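Local coordinates for protein interferon alpha/beta receptor 1 (Mus musculus, PDB 3WCY) that pairs with IFNAR2 to form the heterodimeric receptor for type I interferons, whose binding switches on JAK-STAT signalling, at residues Met102-Val107 with Val176-His180. Sequence-based numbering, arbitrary orientation.
Sequences MSPPEV and VKAIH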
loop_
_atom_site.group_PDB
_atom_site.type_symbol
_atom_site.label_atom_id
_atom_site.label_comp_id
_atom_site.label_asym_id
_atom_site.label_seq_id
_atom_site.Cartn_x
_atom_site.Cartn_y
_atom_site.Cartn_z
ATOM N N MET A 102 -9.011 11.927 -16.352
ATOM C CA MET A 102 -7.811 11.096 -16.343
ATOM C C MET A 102 -7.545 10.494 -17.719
ATOM O O MET A 102 -8.371 9.724 -18.224
ATOM C CB MET A 102 -7.964 9.970 -15.324
ATOM C CG MET A 102 -7.541 10.348 -13.948
ATOM S SD MET A 102 -8.147 9.141 -12.764
ATOM C CE MET A 102 -7.147 7.756 -13.175
ATOM N N SER A 103 -6.379 10.820 -18.316
ATOM C CA SER A 103 -5.966 10.274 -19.613
ATOM C C SER A 103 -5.532 8.820 -19.384
ATOM O O SER A 103 -5.148 8.507 -18.261
ATOM C CB SER A 103 -4.822 11.092 -20.208
ATOM O OG SER A 103 -3.638 10.944 -19.445
ATOM N N PRO A 104 -5.621 7.896 -20.371
ATOM C CA PRO A 104 -5.210 6.501 -20.102
ATOM C C PRO A 104 -3.736 6.364 -19.676
ATOM O O PRO A 104 -2.932 7.232 -20.034
ATOM C CB PRO A 104 -5.511 5.781 -21.418
ATOM C CG PRO A 104 -6.464 6.677 -22.147
ATOM C CD PRO A 104 -6.072 8.056 -21.768
ATOM N N PRO A 105 -3.355 5.344 -18.871
ATOM C CA PRO A 105 -1.944 5.236 -18.461
ATOM C C PRO A 105 -1.035 4.745 -19.592
ATOM O O PRO A 105 -1.473 3.938 -20.416
ATOM C CB PRO A 105 -1.990 4.243 -17.297
ATOM C CG PRO A 105 -3.166 3.400 -17.557
ATOM C CD PRO A 105 -4.158 4.224 -18.339
ATOM N N GLU A 106 0.214 5.242 -19.649
ATOM C CA GLU A 106 1.170 4.812 -20.671
ATOM C C GLU A 106 1.636 3.374 -20.347
ATOM O O GLU A 106 2.001 3.084 -19.203
ATOM C CB GLU A 106 2.347 5.801 -20.784
ATOM C CG GLU A 106 3.189 5.625 -22.042
ATOM C CD GLU A 106 4.401 6.533 -22.154
ATOM O OE1 GLU A 106 4.397 7.414 -23.045
ATOM O OE2 GLU A 106 5.364 6.349 -21.373
ATOM N N VAL A 107 1.580 2.472 -21.346
ATOM C CA VAL A 107 1.936 1.065 -21.146
ATOM C C VAL A 107 2.927 0.514 -22.172
ATOM O O VAL A 107 2.714 0.670 -23.370
ATOM C CB VAL A 107 0.684 0.157 -20.908
ATOM C CG1 VAL A 107 -0.511 0.596 -21.747
ATOM C CG2 VAL A 107 0.986 -1.324 -21.126
ATOM N N VAL A 176 -4.867 -1.638 -20.170
ATOM C CA VAL A 176 -4.658 -1.150 -18.798
ATOM C C VAL A 176 -5.508 0.087 -18.523
ATOM O O VAL A 176 -5.438 1.071 -19.261
ATOM C CB VAL A 176 -3.155 -0.902 -18.472
ATOM C CG1 VAL A 176 -2.956 -0.437 -17.034
ATOM C CG2 VAL A 176 -2.312 -2.142 -18.750
ATOM N N LYS A 177 -6.285 0.028 -17.437
ATOM C CA LYS A 177 -7.167 1.086 -16.959
ATOM C C LYS A 177 -6.575 1.708 -15.677
ATOM O O LYS A 177 -6.163 0.976 -14.763
ATOM C CB LYS A 177 -8.558 0.484 -16.671
ATOM C CG LYS A 177 -9.657 1.468 -16.297
ATOM C CD LYS A 177 -10.953 0.725 -15.982
ATOM C CE LYS A 177 -12.206 1.563 -16.155
ATOM N NZ LYS A 177 -12.586 1.735 -17.586
ATOM N N ALA A 178 -6.538 3.052 -15.610
ATOM C CA ALA A 178 -6.077 3.755 -14.412
ATOM C C ALA A 178 -7.303 4.143 -13.612
ATOM O O ALA A 178 -8.227 4.764 -14.145
ATOM C CB ALA A 178 -5.279 4.992 -14.785
ATOM N N ILE A 179 -7.352 3.729 -12.351
ATOM C CA ILE A 179 -8.495 4.061 -11.499
ATOM C C ILE A 179 -8.098 4.822 -10.245
ATOM O O ILE A 179 -7.037 4.550 -9.689
ATOM C CB ILE A 179 -9.446 2.859 -11.229
ATOM C CG1 ILE A 179 -8.683 1.595 -10.764
ATOM C CG2 ILE A 179 -10.314 2.573 -12.462
ATOM C CD1 ILE A 179 -9.531 0.575 -9.967
ATOM N N HIS A 180 -8.926 5.812 -9.838
ATOM C CA HIS A 180 -8.764 6.598 -8.604
ATOM C C HIS A 180 -9.836 6.033 -7.638
ATOM O O HIS A 180 -10.984 6.493 -7.671
ATOM C CB HIS A 180 -8.980 8.111 -8.864
ATOM C CG HIS A 180 -8.374 9.028 -7.833
ATOM N ND1 HIS A 180 -8.228 8.647 -6.500
ATOM C CD2 HIS A 180 -7.913 10.294 -7.972
ATOM C CE1 HIS A 180 -7.678 9.682 -5.886
ATOM N NE2 HIS A 180 -7.469 10.697 -6.726
#
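Pro105 packs the CG and CD atoms of its ring against Val176 and Ala178. Ring atom CG lies 3.9 Å from CG1 of Val176, and CD lies 3.8 Å from CB of Ala178. A proline suits this place just ahead of strand 106-111: it is compact and apolar, and its nitrogen carries no hydrogen that would need a partner here. The methyl of Ala178 is small enough to let the backbones come close, with the CA atoms of Pro105 and Ala178 6.0 Å apart. Beyond it, Met102 reaches across with a chain extended at chi2 and then folded at the sulfur (chi3 70°), a bend that turns its terminal methyl back onto Ala178, CE to CB 3.7 Å. The unbranched thioether also passes SD within 4.1 Å of CB of His180, the two side chains crossing at about a right angle. At the other end Val107 and Val176 meet through their CG2 methyls, 4.1 Å apart. With CG1 anti to its backbone N (chi1 -178°), Val176 offers one methyl to Pro105 and the other to Val107, a division of labour that suits a beta-branched residue. Were Pro105 replaced by an alanine, the loss of CG and CD would probably leave CG1 of Val176 without its partner across the contact and open a gap between the two segments. Ile120 and Val118 of strand 116-121 extend this core, in which the two sheets of the second fibronectin type-III domain face each other. No hydrogen bond spans the two segments, so their mutual hold rests on shape and apolar burial.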